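Local coordinates for protein galactan 1,3-beta-galactosidase (Phanerochaete chrysosporium, PDB 7BYT) that probably releases galactose from the ends of beta-1,3-galactan chains as a family 43 glycoside hydrolase, and also carries a module that binds galactose and calcium, at residues A[365-370]-A[417-422]; A[239-244]-A[269-274]; A[371-376]-A[404-409]. One frame throughout, in Å; residues are numbered along the deposited sequence. Where two conformers were deposited one is given.

Interaction 1: A[365-370]-A[417-422]; sequences TYRNVT and YAADLD. With CA (calcium ion), chain E; GAL (beta-D-galactopyranose), chain G; NAG (2-acetamido-2-deoxy-beta-D-glucopyranose), chain B.
R367 runs alongside Y417 and A418 at the galactose site of the carbohydrate-binding module, a beta-sandwich of the CBM6/CBM35 type; strand 367-373 of one sheet here meets the chain leading into strand 420-426 of the other. The tight part is buried and centres on A418. Its CA makes a C-H...O contact of 3.2 Å with N368 O, and its CB lies 3.7 Å from V369 CG2. R367 is stretched out from CG to NE (chi3 -178°), which carries the guanidinium past A418 to the sugar. NH1 donates to A418 O at 2.9 Å, from above the carbonyl plane but within the guanidinium's own plane, and also to GAL O4. NH2 reaches GAL O5 at 3.0 Å in a nearly straight bond (170°), while NE forms a salt bridge with D363 OD2, so all three nitrogens hold the group's rotation. The outer side is looser: the partly exposed Y417 ring merely packs one face on GAL C6, 3.5 Å from CD2, and N368 ND2 carries a glycan, with N416 bonded to OD1. Beyond, D422 binds calcium through O and OD1. D420 completes the firm hold on the galactose: OD1 accepts from GAL O3 and OD2 from GAL O2, each at 2.6 Å.

Interaction 2: A[239-244]-A[269-274]; sequences WYSQNA and RYIWYP. With GLA (alpha-D-galactopyranose), chain F.
S241 and I271 bring the two backbones to 6.4 Å, CA to CA, with no direct hydrogen bond between the segments, because strand 252-259 lies between their strands and bonds to both. Side chains bridge the gap. S241 CB sits against the branch point of I271, 3.6 Å from its CB, and CG1 of I271 reaches on toward Y240 O. S241 OG, set between its backbone N and carbonyl carbon (chi1 72°), turns back to T238 O and Y255 OH. Two residues along each segment, W239 CB rests 3.9 Å from Y273 CE2; the indole and phenol planes stand 73° apart, an oblique meeting that I284 helps to cover. A water links the backbone of W239 to the hydroxyl of Y273: it donates to W239 O at 2.7 Å and lies 2.7 Å from Y273 OH, in the plane of the phenol ring. W239 O and Y240 O also receive NH2 and NE of R259. The strands belong to one four-stranded antiparallel blade of the five-bladed beta-propeller of the family 43 hydrolases; 242-249 is an edge strand of that blade. Its Q242 points away from 269-274 and, fully extended, delivers its amide to the bound alpha-galactose, which E81, R82, D137 and G207 also bond. OE1 lies 3.0 Å from GLA O1 and also accepts from W260 NE1; NE2 gives GLA O2 a weak, bent bond of 3.1 Å (123°). With an alanine here, the sugar would probably lose this share of its grip, at O1 and O2, and W260 NE1 would be left without this acceptor. Y240 OH bonds D385 OD1, and the Y240 side chain also touches P384.

Interaction 3: A[371-376]-A[404-409]; sequences VSVNGG and GENSIT
N374 is held to S407 and N406 by three hydrogen bonds, one from its backbone and two from its side-chain amide. Its N donates to S407 O at 2.8 Å, almost straight (167°). With CG anti to the carbonyl carbon (chi1 -57°), OD1 is brought round to accept from S407 N at 2.9 Å, the position that the main-chain O of N374 would fill if the ladder ran on. ND2 donates to N406 OD1 at 2.8 Å, the two amide planes being 30° apart. N406 OD1 is a double acceptor, taking N402 N as well, and N406 ND2 is satisfied by V346 O. Strands 367-373 and 405-410 are antiparallel neighbours in the five-stranded sheet of the carbohydrate-binding beta-sandwich. S372 and T409 form a hydrogen-bonded pair, S372 N to T409 O at 3.0 Å and T409 N to S372 O at 2.9 Å, both in the carbonyl plane. V373 and I408 make the next, non-hydrogen-bonded pair. The first strand ends in a type I' turn from V373 to G376, closed by G376 N donating to V373 O at 2.9 Å; N374 and G375 both have positive phi. S372 OG braces this turn, donating along a lone pair of G376 O at 2.7 Å, whereas T409 OG1 bonds T342 OG1 on the adjoining strand 339-350. On the face of V373 and I408 the contacts are apolar: V371 and I408 lie side by side, CG1 to CG2 3.6 Å, and V373 packs on L399 and L401 of the other sheet.

In the fold
From the N terminus, interaction 2 comes first: it closes a short loop, from 239-244 to 269-274, within one blade of the catalytic propeller, and is complete before the others begin. Interaction 1 opens at 365-370, and 371-376 continues the same strand directly into interaction 3. That contact closes first, at 404-409, so it lies wholly inside the longer loop that interaction 1 completes at 417-422. Interaction 3 joins neighbouring strands of one sheet of the sandwich, whereas interaction 1 ties that sheet to the loop leading into a strand of the other. Interactions 1 and 2 meet at the boundary between the modules, where Y366 CE1 packs 4.0 Å from Y240 OH; interactions 2 and 3 do not touch.

Interaction 1: A[365-370]-A[417-422]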
# COMPACT_ATOMS: atom_id res chain seq x y z
N THR A 365 -12.85 -13.16 -6.01
CA THR A 365 -13.31 -12.84 -4.68
C THR A 365 -12.42 -13.55 -3.67
O THR A 365 -11.68 -14.48 -4.01
CB THR A 365 -14.76 -13.30 -4.53
OG1 THR A 365 -14.87 -14.65 -5.00
CG2 THR A 365 -15.67 -12.42 -5.38
N TYR A 366 -12.48 -13.09 -2.42
CA TYR A 366 -11.65 -13.67 -1.38
C TYR A 366 -12.10 -15.09 -1.05
O TYR A 366 -13.29 -15.41 -1.10
CB TYR A 366 -11.77 -12.84 -0.10
CG TYR A 366 -10.95 -11.57 -0.05
CD1 TYR A 366 -10.70 -10.83 -1.20
CD2 TYR A 366 -10.46 -11.10 1.16
CE1 TYR A 366 -9.96 -9.65 -1.14
CE2 TYR A 366 -9.73 -9.94 1.23
CZ TYR A 366 -9.49 -9.22 0.09
OH TYR A 366 -8.76 -8.05 0.17
N ARG A 367 -11.13 -15.93 -0.73
CA ARG A 367 -11.38 -17.16 -0.01
C ARG A 367 -10.88 -16.95 1.42
O ARG A 367 -10.53 -15.84 1.82
CB ARG A 367 -10.70 -18.34 -0.72
CG ARG A 367 -11.31 -18.67 -2.09
CD ARG A 367 -10.67 -19.92 -2.66
NE ARG A 367 -11.20 -20.22 -3.99
CZ ARG A 367 -11.07 -21.40 -4.58
NH1 ARG A 367 -10.44 -22.41 -3.98
NH2 ARG A 367 -11.57 -21.59 -5.80
N ASN A 368 -10.84 -18.02 2.20
CA ASN A 368 -10.24 -17.96 3.53
C ASN A 368 -9.93 -19.39 3.93
O ASN A 368 -10.40 -20.34 3.32
CB ASN A 368 -11.17 -17.29 4.56
CG ASN A 368 -12.59 -17.67 4.33
OD1 ASN A 368 -12.97 -18.83 4.51
ND2 ASN A 368 -13.39 -16.71 3.90
N VAL A 369 -9.14 -19.53 4.99
CA VAL A 369 -8.71 -20.84 5.47
C VAL A 369 -8.72 -20.86 6.99
O VAL A 369 -8.29 -19.90 7.64
CB VAL A 369 -7.33 -21.24 4.90
CG1 VAL A 369 -6.19 -20.34 5.41
CG2 VAL A 369 -7.06 -22.72 5.17
N THR A 370 -9.23 -21.95 7.56
CA THR A 370 -9.13 -22.12 9.00
C THR A 370 -7.74 -22.63 9.37
O THR A 370 -7.12 -23.40 8.62
CB THR A 370 -10.17 -23.11 9.51
OG1 THR A 370 -9.93 -24.39 8.92
CG2 THR A 370 -11.58 -22.64 9.18
N TYR A 417 -14.35 -23.87 -0.03
CA TYR A 417 -12.97 -24.17 -0.41
C TYR A 417 -12.05 -23.02 -0.04
O TYR A 417 -12.33 -21.84 -0.32
CB TYR A 417 -12.88 -24.43 -1.91
CG TYR A 417 -13.39 -25.80 -2.32
CD1 TYR A 417 -12.73 -26.95 -1.95
CD2 TYR A 417 -14.55 -25.93 -3.07
CE1 TYR A 417 -13.19 -28.21 -2.31
CE2 TYR A 417 -15.03 -27.17 -3.44
CZ TYR A 417 -14.35 -28.30 -3.06
OH TYR A 417 -14.83 -29.55 -3.43
N ALA A 418 -10.96 -23.36 0.64
CA ALA A 418 -9.88 -22.43 0.90
C ALA A 418 -9.07 -22.23 -0.38
O ALA A 418 -9.27 -22.90 -1.39
CB ALA A 418 -8.98 -23.00 1.99
N ALA A 419 -8.12 -21.29 -0.31
CA ALA A 419 -7.18 -21.17 -1.42
C ALA A 419 -6.23 -22.36 -1.43
O ALA A 419 -6.13 -23.14 -0.49
CB ALA A 419 -6.40 -19.87 -1.31
N ASP A 420 -5.51 -22.49 -2.54
CA ASP A 420 -4.52 -23.55 -2.68
C ASP A 420 -3.24 -23.15 -1.97
O ASP A 420 -2.69 -22.08 -2.23
CB ASP A 420 -4.24 -23.78 -4.17
CG ASP A 420 -5.48 -24.19 -4.93
OD1 ASP A 420 -6.33 -24.90 -4.35
OD2 ASP A 420 -5.59 -23.81 -6.12
N LEU A 421 -2.75 -24.00 -1.07
CA LEU A 421 -1.66 -23.63 -0.18
C LEU A 421 -0.34 -24.13 -0.76
O LEU A 421 -0.15 -25.34 -0.94
CB LEU A 421 -1.88 -24.22 1.21
CG LEU A 421 -0.95 -23.67 2.30
CD1 LEU A 421 -1.09 -22.16 2.49
CD2 LEU A 421 -1.20 -24.43 3.62
N ASP A 422 0.57 -23.20 -1.02
CA ASP A 422 1.87 -23.52 -1.60
C ASP A 422 2.87 -23.88 -0.51
O ASP A 422 3.50 -24.95 -0.55
CB ASP A 422 2.34 -22.30 -2.41
CG ASP A 422 3.70 -22.49 -3.03
OD1 ASP A 422 4.24 -23.62 -3.01
OD2 ASP A 422 4.23 -21.49 -3.57
CA CA E . 4.88 -25.77 -2.54
C1 GAL G . -9.78 -24.22 -7.79
C2 GAL G . -8.65 -24.74 -6.89
C3 GAL G . -9.00 -26.14 -6.32
C4 GAL G . -10.35 -26.10 -5.60
C5 GAL G . -11.37 -25.52 -6.58
C6 GAL G . -12.75 -25.32 -5.98
O1 GAL G . -9.50 -22.89 -8.17
O2 GAL G . -7.45 -24.85 -7.63
O3 GAL G . -7.99 -26.58 -5.40
O4 GAL G . -10.30 -25.24 -4.44
O5 GAL G . -10.96 -24.22 -7.06
O6 GAL G . -13.71 -25.10 -7.03
C1 NAG B . -14.75 -17.01 3.54
C2 NAG B . -15.71 -15.87 3.81
C3 NAG B . -17.08 -16.19 3.22
C4 NAG B . -16.96 -16.58 1.75
C5 NAG B . -15.91 -17.68 1.58
C6 NAG B . -15.62 -18.00 0.13
C7 NAG B . -15.52 -14.40 5.76
C8 NAG B . -15.65 -14.29 7.25
N2 NAG B . -15.80 -15.59 5.23
O3 NAG B . -17.91 -15.03 3.35
O4 NAG B . -18.19 -17.10 1.26
O5 NAG B . -14.67 -17.25 2.15
O6 NAG B . -14.62 -19.00 0.03
O7 NAG B . -15.21 -13.43 5.06

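Interaction 2: A[239-244]-A[269-274]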
# COMPACT_ATOMS: atom_id res chain seq x y z
N TRP A 239 2.14 -7.28 -6.05
CA TRP A 239 1.87 -8.05 -4.84
C TRP A 239 0.51 -7.66 -4.25
O TRP A 239 0.35 -7.49 -3.04
CB TRP A 239 3.01 -7.91 -3.82
CG TRP A 239 4.30 -8.46 -4.34
CD1 TRP A 239 5.38 -7.75 -4.78
CD2 TRP A 239 4.65 -9.84 -4.48
NE1 TRP A 239 6.39 -8.61 -5.18
CE2 TRP A 239 5.95 -9.90 -5.01
CE3 TRP A 239 3.97 -11.04 -4.21
CZ2 TRP A 239 6.61 -11.10 -5.26
CZ3 TRP A 239 4.63 -12.24 -4.46
CH2 TRP A 239 5.93 -12.26 -4.99
N TYR A 240 -0.46 -7.50 -5.15
CA TYR A 240 -1.82 -7.07 -4.83
C TYR A 240 -1.82 -5.75 -4.05
O TYR A 240 -2.17 -5.69 -2.86
CB TYR A 240 -2.60 -8.15 -4.07
CG TYR A 240 -4.12 -8.03 -4.12
CD1 TYR A 240 -4.77 -6.81 -4.30
CD2 TYR A 240 -4.90 -9.17 -4.01
CE1 TYR A 240 -6.16 -6.74 -4.33
CE2 TYR A 240 -6.28 -9.11 -4.05
CZ TYR A 240 -6.90 -7.90 -4.22
OH TYR A 240 -8.28 -7.87 -4.27
N SER A 241 -1.47 -4.69 -4.77
CA SER A 241 -1.51 -3.37 -4.17
C SER A 241 -1.52 -2.32 -5.26
O SER A 241 -1.41 -2.62 -6.45
CB SER A 241 -0.33 -3.15 -3.20
OG SER A 241 0.88 -3.01 -3.94
N GLN A 242 -1.66 -1.06 -4.83
CA GLN A 242 -1.56 0.09 -5.72
C GLN A 242 -0.74 1.16 -5.01
O GLN A 242 -0.97 1.42 -3.82
CB GLN A 242 -2.96 0.64 -6.05
CG GLN A 242 -2.92 1.80 -7.04
CD GLN A 242 -4.28 2.38 -7.33
OE1 GLN A 242 -5.19 2.34 -6.48
NE2 GLN A 242 -4.45 2.95 -8.53
N ASN A 243 0.17 1.77 -5.73
CA ASN A 243 1.06 2.80 -5.16
C ASN A 243 0.26 3.85 -4.42
O ASN A 243 -0.81 4.27 -4.87
CB ASN A 243 1.83 3.47 -6.29
CG ASN A 243 3.02 4.24 -5.81
OD1 ASN A 243 3.78 3.77 -4.96
ND2 ASN A 243 3.21 5.44 -6.37
N ALA A 244 0.86 4.32 -3.32
CA ALA A 244 0.31 5.46 -2.60
C ALA A 244 1.39 6.49 -2.31
O ALA A 244 1.20 7.68 -2.56
CB ALA A 244 -0.38 5.03 -1.30
N ARG A 269 -6.22 -2.74 3.23
CA ARG A 269 -5.01 -2.93 4.03
C ARG A 269 -3.84 -2.15 3.44
O ARG A 269 -3.97 -1.44 2.44
CB ARG A 269 -4.71 -4.42 4.21
CG ARG A 269 -5.82 -5.20 4.94
CD ARG A 269 -6.22 -4.61 6.31
NE ARG A 269 -7.06 -5.57 7.05
CZ ARG A 269 -8.06 -5.24 7.87
NH1 ARG A 269 -8.39 -3.97 8.10
NH2 ARG A 269 -8.75 -6.21 8.47
N TYR A 270 -2.69 -2.27 4.08
CA TYR A 270 -1.52 -1.45 3.76
C TYR A 270 -0.37 -2.36 3.37
O TYR A 270 -0.01 -3.27 4.12
CB TYR A 270 -1.14 -0.54 4.94
CG TYR A 270 -2.34 0.25 5.43
CD1 TYR A 270 -2.86 1.30 4.67
CD2 TYR A 270 -2.99 -0.08 6.62
CE1 TYR A 270 -3.97 2.01 5.10
CE2 TYR A 270 -4.11 0.63 7.06
CZ TYR A 270 -4.58 1.67 6.29
OH TYR A 270 -5.70 2.38 6.71
N ILE A 271 0.18 -2.12 2.19
CA ILE A 271 1.21 -2.97 1.61
C ILE A 271 2.46 -2.12 1.53
O ILE A 271 2.57 -1.26 0.64
CB ILE A 271 0.78 -3.50 0.24
CG1 ILE A 271 -0.59 -4.18 0.31
CG2 ILE A 271 1.85 -4.42 -0.33
CD1 ILE A 271 -0.72 -5.31 1.34
N TRP A 272 3.36 -2.30 2.49
CA TRP A 272 4.59 -1.51 2.60
C TRP A 272 5.78 -2.45 2.48
O TRP A 272 5.88 -3.42 3.24
CB TRP A 272 4.67 -0.82 3.95
CG TRP A 272 3.72 0.32 4.16
CD1 TRP A 272 2.63 0.66 3.40
CD2 TRP A 272 3.77 1.27 5.23
NE1 TRP A 272 2.01 1.77 3.93
CE2 TRP A 272 2.70 2.17 5.04
CE3 TRP A 272 4.63 1.46 6.32
CZ2 TRP A 272 2.45 3.23 5.91
CZ3 TRP A 272 4.39 2.51 7.18
CH2 TRP A 272 3.32 3.39 6.97
N TYR A 273 6.67 -2.17 1.53
CA TYR A 273 7.83 -3.02 1.28
C TYR A 273 9.04 -2.15 1.04
O TYR A 273 8.91 -1.01 0.58
CB TYR A 273 7.62 -3.86 0.01
CG TYR A 273 6.62 -4.98 0.13
CD1 TYR A 273 6.69 -5.90 1.17
CD2 TYR A 273 5.61 -5.12 -0.82
CE1 TYR A 273 5.77 -6.94 1.25
CE2 TYR A 273 4.69 -6.15 -0.75
CZ TYR A 273 4.78 -7.06 0.28
OH TYR A 273 3.86 -8.07 0.36
N PRO A 274 10.24 -2.66 1.31
CA PRO A 274 11.44 -1.96 0.84
C PRO A 274 11.42 -1.84 -0.68
O PRO A 274 10.99 -2.75 -1.40
CB PRO A 274 12.59 -2.88 1.29
CG PRO A 274 12.00 -3.78 2.35
CD PRO A 274 10.55 -3.96 1.92
C1 GLA F . -8.28 4.04 -8.18
C2 GLA F . -7.70 5.33 -7.64
C3 GLA F . -8.28 5.59 -6.26
C4 GLA F . -9.80 5.73 -6.38
C5 GLA F . -10.38 4.48 -7.07
C6 GLA F . -11.87 4.63 -7.36
O1 GLA F . -7.97 2.96 -7.28
O2 GLA F . -6.28 5.21 -7.61
O3 GLA F . -7.71 6.75 -5.65
O4 GLA F . -10.17 6.94 -7.08
O5 GLA F . -9.70 4.21 -8.31
O6 GLA F . -12.09 5.57 -8.42
O HOH W 1 1.40 -8.46 -0.72

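Interaction 3: A[371-376]-A[404-409]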
# COMPACT_ATOMS: atom_id res chain seq x y z
N VAL A 371 -7.25 -22.20 10.53
CA VAL A 371 -5.91 -22.55 11.00
C VAL A 371 -6.02 -22.94 12.47
O VAL A 371 -6.56 -22.17 13.27
CB VAL A 371 -4.93 -21.38 10.83
CG1 VAL A 371 -3.54 -21.80 11.29
CG2 VAL A 371 -4.88 -20.92 9.37
N SER A 372 -5.51 -24.11 12.82
CA SER A 372 -5.41 -24.55 14.21
C SER A 372 -3.96 -24.90 14.50
O SER A 372 -3.33 -25.64 13.74
CB SER A 372 -6.30 -25.78 14.46
OG SER A 372 -6.03 -26.35 15.73
N VAL A 373 -3.43 -24.36 15.60
CA VAL A 373 -2.06 -24.63 16.01
C VAL A 373 -2.11 -25.59 17.19
O VAL A 373 -2.72 -25.30 18.22
CB VAL A 373 -1.35 -23.32 16.40
CG1 VAL A 373 0.04 -23.62 16.91
CG2 VAL A 373 -1.29 -22.38 15.21
N ASN A 374 -1.45 -26.75 17.04
CA ASN A 374 -1.37 -27.75 18.12
C ASN A 374 -2.75 -28.12 18.67
O ASN A 374 -2.92 -28.34 19.87
CB ASN A 374 -0.43 -27.28 19.23
CG ASN A 374 0.95 -26.97 18.71
OD1 ASN A 374 1.49 -27.73 17.91
ND2 ASN A 374 1.52 -25.86 19.15
N GLY A 375 -3.74 -28.17 17.79
CA GLY A 375 -5.08 -28.54 18.20
C GLY A 375 -5.84 -27.47 18.96
O GLY A 375 -6.91 -27.76 19.50
N GLY A 376 -5.33 -26.24 19.01
CA GLY A 376 -6.05 -25.16 19.65
C GLY A 376 -7.26 -24.74 18.86
O GLY A 376 -7.49 -25.18 17.72
N GLY A 404 9.28 -25.24 21.11
CA GLY A 404 9.55 -26.61 20.71
C GLY A 404 8.92 -26.90 19.35
O GLY A 404 8.92 -26.05 18.46
N GLU A 405 8.37 -28.11 19.22
CA GLU A 405 7.78 -28.52 17.97
C GLU A 405 6.29 -28.17 17.93
O GLU A 405 5.60 -28.17 18.95
CB GLU A 405 7.97 -30.02 17.72
CG GLU A 405 9.45 -30.45 17.58
CD GLU A 405 10.12 -29.97 16.30
OE1 GLU A 405 9.48 -29.26 15.50
OE2 GLU A 405 11.30 -30.30 16.09
N ASN A 406 5.82 -27.83 16.73
CA ASN A 406 4.46 -27.39 16.52
C ASN A 406 3.89 -28.09 15.30
O ASN A 406 4.62 -28.47 14.38
CB ASN A 406 4.40 -25.88 16.25
CG ASN A 406 4.77 -25.06 17.46
OD1 ASN A 406 3.90 -24.66 18.23
ND2 ASN A 406 6.06 -24.83 17.66
N SER A 407 2.57 -28.23 15.30
CA SER A 407 1.81 -28.75 14.19
C SER A 407 0.75 -27.72 13.86
O SER A 407 0.14 -27.14 14.76
CB SER A 407 1.14 -30.07 14.61
OG SER A 407 0.44 -30.68 13.55
N ILE A 408 0.53 -27.47 12.57
CA ILE A 408 -0.46 -26.48 12.13
C ILE A 408 -1.35 -27.15 11.09
O ILE A 408 -0.86 -27.66 10.08
CB ILE A 408 0.20 -25.22 11.55
CG1 ILE A 408 1.25 -24.66 12.51
CG2 ILE A 408 -0.87 -24.18 11.26
CD1 ILE A 408 2.02 -23.46 11.96
N THR A 409 -2.66 -27.17 11.35
CA THR A 409 -3.62 -27.80 10.45
C THR A 409 -4.45 -26.73 9.76
O THR A 409 -4.92 -25.79 10.41
CB THR A 409 -4.52 -28.79 11.20
OG1 THR A 409 -3.71 -29.88 11.67
CG2 THR A 409 -5.56 -29.36 10.26